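Local coordinates for protein sialidase B (Streptococcus pneumoniae serotype 4, PDB 4XJW) that hydrolyses the glycosidic linkages of terminal sialic acids in oligosaccharides, glycoproteins and glycolipids, as a family 33 glycosidase with intramolecular trans-sialidase activity, at residues Asn44-Leu49 against Glu159-Lys164; Lys319-Phe324 against Lys414-Asn419. The protein carries 1 engineered substitution. All blocks are in the same frame, centred on the assembly; numbering follows the deposited sequence.

Contact 1: residues Asn44-Leu49 against Glu159-Lys164; sequences NSLQAL and EHYLAK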
ATOM      1  N   ASN A  44     -12.519 -20.583 -12.545  1.00 16.70           N
ATOM      2  CA  ASN A  44     -11.562 -21.179 -13.472  1.00 18.82           C
ATOM      3  C   ASN A  44     -10.469 -20.149 -13.768  1.00 18.96           C
ATOM      4  O   ASN A  44     -10.627 -18.976 -13.415  1.00 18.29           O
ATOM      5  CB  ASN A  44     -12.271 -21.619 -14.759  1.00 15.23           C
ATOM      6  CG  ASN A  44     -13.334 -22.682 -14.513  1.00 17.41           C
ATOM      7  OD1 ASN A  44     -13.131 -23.610 -13.736  1.00 21.32           O
ATOM      8  ND2 ASN A  44     -14.484 -22.535 -15.167  1.00 20.42           N
ATOM      9  N   SER A  45      -9.366 -20.559 -14.398  1.00 19.46           N
ATOM     10  CA  SER A  45      -8.239 -19.642 -14.596  1.00 18.05           C
ATOM     11  C   SER A  45      -8.616 -18.391 -15.404  1.00 15.78           C
ATOM     12  O   SER A  45      -8.164 -17.284 -15.093  1.00 16.71           O
ATOM     13  CB  SER A  45      -7.036 -20.360 -15.222  1.00 19.79           C
ATOM     14  OG  SER A  45      -7.371 -20.925 -16.469  1.00 34.26           O
ATOM     15  N   LEU A  46      -9.458 -18.578 -16.418  1.00 17.13           N
ATOM     16  CA  LEU A  46     -10.000 -17.488 -17.231  1.00 14.22           C
ATOM     17  C   LEU A  46     -11.443 -17.831 -17.563  1.00 16.63           C
ATOM     18  O   LEU A  46     -11.715 -18.901 -18.110  1.00 18.25           O
ATOM     19  CB  LEU A  46      -9.205 -17.306 -18.528  1.00 15.87           C
ATOM     20  CG  LEU A  46      -9.834 -16.342 -19.544  1.00 14.30           C
ATOM     21  CD1 LEU A  46      -9.865 -14.915 -19.016  1.00 17.49           C
ATOM     22  CD2 LEU A  46      -9.128 -16.377 -20.884  1.00 17.39           C
ATOM     23  N   GLN A  47     -12.371 -16.939 -17.222  1.00 14.05           N
ATOM     24  CA  GLN A  47     -13.783 -17.199 -17.468  1.00 15.69           C
ATOM     25  C   GLN A  47     -14.565 -15.937 -17.792  1.00 16.93           C
ATOM     26  O   GLN A  47     -14.320 -14.879 -17.204  1.00 13.94           O
ATOM     27  CB  GLN A  47     -14.422 -17.910 -16.274  1.00 12.90           C
ATOM     28  CG  GLN A  47     -14.288 -17.192 -14.926  1.00 16.50           C
ATOM     29  CD  GLN A  47     -14.847 -18.015 -13.779  1.00 16.65           C
ATOM     30  OE1 GLN A  47     -14.780 -19.251 -13.790  1.00 15.62           O
ATOM     31  NE2 GLN A  47     -15.416 -17.343 -12.789  1.00 15.29           N
ATOM     32  N   ALA A  48     -15.491 -16.057 -18.746  1.00 15.28           N
ATOM     33  CA  ALA A  48     -16.383 -14.958 -19.100  1.00 16.59           C
ATOM     34  C   ALA A  48     -17.615 -14.976 -18.208  1.00 17.11           C
ATOM     35  O   ALA A  48     -18.225 -16.031 -17.996  1.00 18.28           O
ATOM     36  CB  ALA A  48     -16.790 -15.043 -20.579  1.00 14.19           C
ATOM     37  N   LEU A  49     -17.980 -13.813 -17.677  1.00 15.08           N
ATOM     38  CA  LEU A  49     -19.189 -13.697 -16.887  1.00 16.06           C
ATOM     39  C   LEU A  49     -20.379 -13.370 -17.791  1.00 16.32           C
ATOM     40  O   LEU A  49     -21.490 -13.864 -17.584  1.00 16.23           O
ATOM     41  CB  LEU A  49     -19.013 -12.622 -15.812  1.00 16.08           C
ATOM     42  CG  LEU A  49     -17.903 -12.934 -14.806  1.00 18.31           C
ATOM     43  CD1 LEU A  49     -17.688 -11.787 -13.831  1.00 20.51           C
ATOM     44  CD2 LEU A  49     -18.191 -14.229 -14.057  1.00 20.13           C
ATOM     45  N   GLU A 159     -18.971 -22.935 -26.908  1.00 22.41           N
ATOM     46  CA  GLU A 159     -18.755 -22.199 -25.658  1.00 24.24           C
ATOM     47  C   GLU A 159     -17.278 -21.953 -25.406  1.00 23.98           C
ATOM     48  O   GLU A 159     -16.476 -22.890 -25.413  1.00 29.95           O
ATOM     49  CB  GLU A 159     -19.301 -22.981 -24.462  1.00 24.37           C
ATOM     50  CG  GLU A 159     -20.781 -23.285 -24.462  1.00 25.73           C
ATOM     51  CD  GLU A 159     -21.140 -24.265 -23.353  1.00 26.78           C
ATOM     52  OE1 GLU A 159     -20.406 -25.271 -23.190  1.00 25.17           O
ATOM     53  OE2 GLU A 159     -22.136 -24.027 -22.638  1.00 27.60           O
ATOM     54  N   HIS A 160     -16.923 -20.694 -25.172  1.00 21.95           N
ATOM     55  CA  HIS A 160     -15.567 -20.338 -24.772  1.00 19.99           C
ATOM     56  C   HIS A 160     -15.585 -19.696 -23.392  1.00 20.47           C
ATOM     57  O   HIS A 160     -16.574 -19.064 -23.010  1.00 18.14           O
ATOM     58  CB  HIS A 160     -14.947 -19.351 -25.768  1.00 17.93           C
ATOM     59  CG  HIS A 160     -14.619 -19.953 -27.095  1.00 23.39           C
ATOM     60  ND1 HIS A 160     -13.358 -19.898 -27.650  1.00 27.98           N
ATOM     61  CD2 HIS A 160     -15.391 -20.629 -27.981  1.00 22.71           C
ATOM     62  CE1 HIS A 160     -13.367 -20.511 -28.820  1.00 23.74           C
ATOM     63  NE2 HIS A 160     -14.588 -20.964 -29.043  1.00 23.08           N
ATOM     64  N   TYR A 161     -14.494 -19.865 -22.647  1.00 22.08           N
ATOM     65  CA  TYR A 161     -14.314 -19.187 -21.361  1.00 20.30           C
ATOM     66  C   TYR A 161     -15.399 -19.542 -20.342  1.00 17.84           C
ATOM     67  O   TYR A 161     -15.936 -18.667 -19.654  1.00 17.44           O
ATOM     68  CB  TYR A 161     -14.246 -17.668 -21.570  1.00 19.93           C
ATOM     69  CG  TYR A 161     -13.340 -17.267 -22.707  1.00 20.39           C
ATOM     70  CD1 TYR A 161     -12.027 -17.715 -22.758  1.00 24.86           C
ATOM     71  CD2 TYR A 161     -13.801 -16.453 -23.738  1.00 25.55           C
ATOM     72  CE1 TYR A 161     -11.190 -17.362 -23.791  1.00 23.49           C
ATOM     73  CE2 TYR A 161     -12.969 -16.099 -24.788  1.00 26.78           C
ATOM     74  CZ  TYR A 161     -11.669 -16.557 -24.808  1.00 25.96           C
ATOM     75  OH  TYR A 161     -10.825 -16.216 -25.838  1.00 34.94           O
ATOM     76  N   LEU A 162     -15.712 -20.833 -20.251  1.00 17.72           N
ATOM     77  CA  LEU A 162     -16.714 -21.332 -19.311  1.00 19.82           C
ATOM     78  C   LEU A 162     -16.422 -20.899 -17.876  1.00 17.65           C
ATOM     79  O   LEU A 162     -15.280 -20.951 -17.421  1.00 17.62           O
ATOM     80  CB  LEU A 162     -16.815 -22.857 -19.389  1.00 20.05           C
ATOM     81  CG  LEU A 162     -17.649 -23.426 -20.530  1.00 23.50           C
ATOM     82  CD1 LEU A 162     -17.478 -24.937 -20.581  1.00 20.35           C
ATOM     83  CD2 LEU A 162     -19.118 -23.059 -20.348  1.00 20.18           C
ATOM     84  N   ALA A 163     -17.470 -20.482 -17.174  1.00 17.85           N
ATOM     85  CA  ALA A 163     -17.323 -19.943 -15.826  1.00 15.38           C
ATOM     86  C   ALA A 163     -17.889 -20.815 -14.709  1.00 20.97           C
ATOM     87  O   ALA A 163     -18.904 -21.497 -14.881  1.00 21.29           O
ATOM     88  CB  ALA A 163     -17.928 -18.558 -15.761  1.00 16.97           C
ATOM     89  N   LYS A 164     -17.221 -20.762 -13.555  1.00 16.64           N
ATOM     90  CA  LYS A 164     -17.733 -21.337 -12.322  1.00 18.31           C
ATOM     91  C   LYS A 164     -17.988 -20.196 -11.343  1.00 18.39           C
ATOM     92  O   LYS A 164     -17.064 -19.461 -11.008  1.00 17.69           O
ATOM     93  CB  LYS A 164     -16.708 -22.297 -11.724  1.00 21.77           C
ATOM     94  CG  LYS A 164     -17.149 -22.956 -10.426  1.00 28.22           C
ATOM     95  CD  LYS A 164     -18.406 -23.793 -10.620  1.00 30.80           C
ATOM     96  CE  LYS A 164     -18.691 -24.646  -9.393  1.00 34.98           C
ATOM     97  NZ  LYS A 164     -19.791 -25.620  -9.639  1.00 37.84           N
TER
HETATM   98  O   HOH W   1     -12.787 -21.413 -18.642  1.00 26.99           O
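The backbones of Gln-47 and Tyr-161 come closest, with CA atoms 4.4 Å apart, and Ala-48 N donates to Tyr-161 O at 2.8 Å. The amide of Gln-47 does most of the polar side-chain work. Its CG sits between the backbone N and the carbonyl carbon (chi1 56°), and the chain then runs extended over Ala-163 to the backbone of Lys-164. There OE1 accepts from Lys-164 N at 2.9 Å in a nearly straight bond (169°), while NE2 returns a bond to Lys-164 O at 3.2 Å. Asn-44 N reaches the same OE1 from the opposite face of the amide. Asn-44 ND2 donates to Leu-162 O at 2.9 Å and also bonds Asn-14. A water donates to both Leu-46 O and Leu-162 O. Leu-46 CD2 lies 3.7 Å from Tyr-161 CE1, the two side chains running side by side, and Ala-48 CB meets Tyr-161 CB. The contact thus ties strand 46-53 of the N-terminal concanavalin-like domain to the loop after strand 158-160. Two donors on OE1, with NE2 bonded to Lys-164 O, fix the rotation of the buried Gln-47 amide and which end is oxygen.

Contact 2: residues Lys319-Phe324 against Lys414-Asn419; sequences KADSGF and KVTPTN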
ATOM      1  N   LYS A 319      25.966   3.985   0.984  1.00 22.38           N
ATOM      2  CA  LYS A 319      25.958   3.028   2.089  1.00 20.65           C
ATOM      3  C   LYS A 319      27.073   3.279   3.098  1.00 22.44           C
ATOM      4  O   LYS A 319      27.034   2.748   4.207  1.00 24.81           O
ATOM      5  CB  LYS A 319      26.066   1.595   1.552  1.00 19.79           C
ATOM      6  CG  LYS A 319      24.967   1.208   0.574  1.00 26.83           C
ATOM      7  CD  LYS A 319      23.591   1.360   1.210  1.00 25.20           C
ATOM      8  CE  LYS A 319      22.495   0.859   0.282  1.00 26.03           C
ATOM      9  NZ  LYS A 319      22.444   1.640  -0.982  1.00 27.63           N
ATOM     10  N   ALA A 320      28.058   4.090   2.716  1.00 21.64           N
ATOM     11  CA  ALA A 320      29.245   4.297   3.550  1.00 21.69           C
ATOM     12  C   ALA A 320      29.331   5.700   4.148  1.00 27.69           C
ATOM     13  O   ALA A 320      30.424   6.184   4.470  1.00 24.47           O
ATOM     14  CB  ALA A 320      30.504   3.991   2.748  1.00 23.79           C
ATOM     15  N   ASP A 321      28.180   6.348   4.306  1.00 19.92           N
ATOM     16  CA  ASP A 321      28.136   7.697   4.845  1.00 20.38           C
ATOM     17  C   ASP A 321      26.831   7.901   5.604  1.00 20.20           C
ATOM     18  O   ASP A 321      25.756   7.676   5.051  1.00 21.65           O
ATOM     19  CB  ASP A 321      28.230   8.714   3.706  1.00 20.30           C
ATOM     20  CG  ASP A 321      28.684  10.075   4.173  1.00 24.25           C
ATOM     21  OD1 ASP A 321      28.346  10.471   5.307  1.00 23.00           O
ATOM     22  OD2 ASP A 321      29.378  10.758   3.388  1.00 25.79           O
ATOM     23  N   SER A 322      26.934   8.326   6.860  1.00 18.47           N
ATOM     24  CA  SER A 322      25.763   8.540   7.713  1.00 20.09           C
ATOM     25  C   SER A 322      25.109   9.883   7.443  1.00 22.13           C
ATOM     26  O   SER A 322      23.938  10.097   7.776  1.00 17.77           O
ATOM     27  CB  SER A 322      26.169   8.486   9.185  1.00 20.01           C
ATOM     28  OG  SER A 322      26.893   9.649   9.548  1.00 21.10           O
ATOM     29  N   GLY A 323      25.876  10.800   6.863  1.00 20.39           N
ATOM     30  CA  GLY A 323      25.401  12.154   6.650  1.00 19.85           C
ATOM     31  C   GLY A 323      25.714  13.088   7.802  1.00 18.32           C
ATOM     32  O   GLY A 323      25.374  14.269   7.753  1.00 19.09           O
ATOM     33  N   PHE A 324      26.350  12.562   8.849  1.00 20.71           N
ATOM     34  CA  PHE A 324      26.662  13.361  10.029  1.00 18.23           C
ATOM     35  C   PHE A 324      28.146  13.326  10.360  1.00 19.44           C
ATOM     36  O   PHE A 324      28.806  12.310  10.165  1.00 24.22           O
ATOM     37  CB  PHE A 324      25.919  12.844  11.258  1.00 20.98           C
ATOM     38  CG  PHE A 324      24.431  12.864  11.131  1.00 20.09           C
ATOM     39  CD1 PHE A 324      23.763  11.790  10.569  1.00 17.69           C
ATOM     40  CD2 PHE A 324      23.697  13.947  11.595  1.00 19.89           C
ATOM     41  CE1 PHE A 324      22.387  11.794  10.458  1.00 21.27           C
ATOM     42  CE2 PHE A 324      22.320  13.963  11.481  1.00 21.13           C
ATOM     43  CZ  PHE A 324      21.666  12.885  10.919  1.00 16.96           C
ATOM     44  N   LYS A 414      22.937  21.169   0.479  1.00 17.62           N
ATOM     45  CA  LYS A 414      22.342  19.841   0.330  1.00 14.66           C
ATOM     46  C   LYS A 414      22.929  18.824   1.303  1.00 19.79           C
ATOM     47  O   LYS A 414      24.128  18.843   1.591  1.00 21.01           O
ATOM     48  CB  LYS A 414      22.493  19.365  -1.123  1.00 16.10           C
ATOM     49  CG  LYS A 414      21.578  20.137  -2.065  1.00 17.99           C
ATOM     50  CD  LYS A 414      21.875  19.855  -3.528  1.00 18.42           C
ATOM     51  CE  LYS A 414      21.177  18.615  -4.027  1.00 21.41           C
ATOM     52  NZ  LYS A 414      21.234  18.539  -5.525  1.00 23.22           N
ATOM     53  N   VAL A 415      22.075  17.940   1.818  1.00 18.72           N
ATOM     54  CA  VAL A 415      22.530  16.873   2.699  1.00 16.69           C
ATOM     55  C   VAL A 415      23.169  15.748   1.897  1.00 19.05           C
ATOM     56  O   VAL A 415      23.019  15.667   0.675  1.00 16.78           O
ATOM     57  CB  VAL A 415      21.377  16.303   3.551  1.00 16.46           C
ATOM     58  CG1 VAL A 415      20.778  17.392   4.422  1.00 18.21           C
ATOM     59  CG2 VAL A 415      20.304  15.698   2.667  1.00 15.70           C
ATOM     60  N   THR A 416      23.887  14.880   2.596  1.00 17.60           N
ATOM     61  CA  THR A 416      24.475  13.696   1.987  1.00 15.45           C
ATOM     62  C   THR A 416      23.388  12.846   1.330  1.00 18.06           C
ATOM     63  O   THR A 416      22.328  12.639   1.922  1.00 14.96           O
ATOM     64  CB  THR A 416      25.197  12.860   3.064  1.00 20.36           C
ATOM     65  OG1 THR A 416      26.232  13.648   3.675  1.00 19.38           O
ATOM     66  CG2 THR A 416      25.786  11.601   2.482  1.00 17.79           C
ATOM     67  N   PRO A 417      23.620  12.392   0.086  1.00 15.54           N
ATOM     68  CA  PRO A 417      22.644  11.564  -0.636  1.00 14.97           C
ATOM     69  C   PRO A 417      22.604  10.158  -0.074  1.00 14.79           C
ATOM     70  O   PRO A 417      23.105   9.224  -0.682  1.00 15.85           O
ATOM     71  CB  PRO A 417      23.184  11.546  -2.071  1.00 18.77           C
ATOM     72  CG  PRO A 417      24.669  11.735  -1.892  1.00 18.21           C
ATOM     73  CD  PRO A 417      24.785  12.718  -0.758  1.00 19.55           C
ATOM     74  N   THR A 418      22.004  10.015   1.102  1.00 16.19           N
ATOM     75  CA  THR A 418      21.885   8.714   1.740  1.00 15.97           C
ATOM     76  C   THR A 418      20.545   8.683   2.450  1.00 16.39           C
ATOM     77  O   THR A 418      19.828   9.677   2.430  1.00 14.35           O
ATOM     78  CB  THR A 418      23.043   8.470   2.738  1.00 17.58           C
ATOM     79  OG1 THR A 418      23.050   7.097   3.159  1.00 18.48           O
ATOM     80  CG2 THR A 418      22.929   9.392   3.949  1.00 18.95           C
ATOM     81  N   ASN A 419      20.200   7.559   3.069  1.00 14.13           N
ATOM     82  CA  ASN A 419      18.915   7.461   3.778  1.00 13.71           C
ATOM     83  C   ASN A 419      19.035   7.812   5.257  1.00 15.70           C
ATOM     84  O   ASN A 419      20.052   7.519   5.903  1.00 14.83           O
ATOM     85  CB  ASN A 419      18.330   6.060   3.627  1.00 12.16           C
ATOM     86  CG  ASN A 419      19.281   4.994   4.112  1.00 18.40           C
ATOM     87  OD1 ASN A 419      20.320   4.760   3.491  1.00 18.47           O
ATOM     88  ND2 ASN A 419      18.942   4.344   5.229  1.00 16.56           N
TER
HETATM   89  O   HOH W   2      28.965  13.364   2.921  1.00 30.93           O
HETATM   90  O   HOH W   3      21.828   8.428   8.244  1.00 23.24           O
HETATM   91  O   HOH W   4      24.559  15.358   5.328  1.00 18.39           O
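Van der Waals contacts join Asp-321 to Thr-416, whose methyl CG2 lies 3.7 Å from the carboxylate carbon CG. Thr-416 CG2 stands anti to the backbone N, and OG1, on the other branch, comes 3.4 Å from Gly-323 CA. The methyl CG2 of Thr-418 packs at 3.5 Å from Asp-321 O. Its hydroxyl bonds Asn-318 O, just before 319-324. Hydrogen bonds within each segment shape the loops. Asp-321 OD1 accepts from Gly-323 N at 2.9 Å, an Asx turn, and is met on its anti side, 33° out of the carboxylate plane; OD1 also forms a salt bridge with Lys-334. Ser-322 OG accepts from Phe-324 N, an ST turn. Thr-418 N bonds Thr-416 O in an inverse gamma turn, and both threonines point toward 319-324. Waters provide the polar links across the contact. One donates to Asp-321 OD2 at 2.7 Å and is hydrogen-bonded to Thr-416 OG1. Another joins Gly-323 O to Thr-416 N, and a third donates to Ser-322 O and Asn-419 O. Strands 301-308 and 420-426 are neighbours in one sheet. The two loops meet where the chain leaves that sheet for strands 324-327 to 413-414 and returns, beside strand 330-337.

How the contacts relate
Contacts 1 and 2 lie on opposite sides of the chain's centre. Their centres are 54 Å apart and their nearest atoms about 39 Å apart, so they do not touch. Along the sequence they follow in series: contact 1 closes within the N-terminal concanavalin-like domain before contact 2 opens. Segment 414-419 of contact 2 lies in the BNR repeat-like part of the chain. Both lie away from the active site, with Tyr-615 as probably the nucleophile, and from the inhibitor pocket with Tyr-212 and Lys-461. The two differ in kind: contact 1 is joined directly, contact 2 mostly through water and threonine side chains.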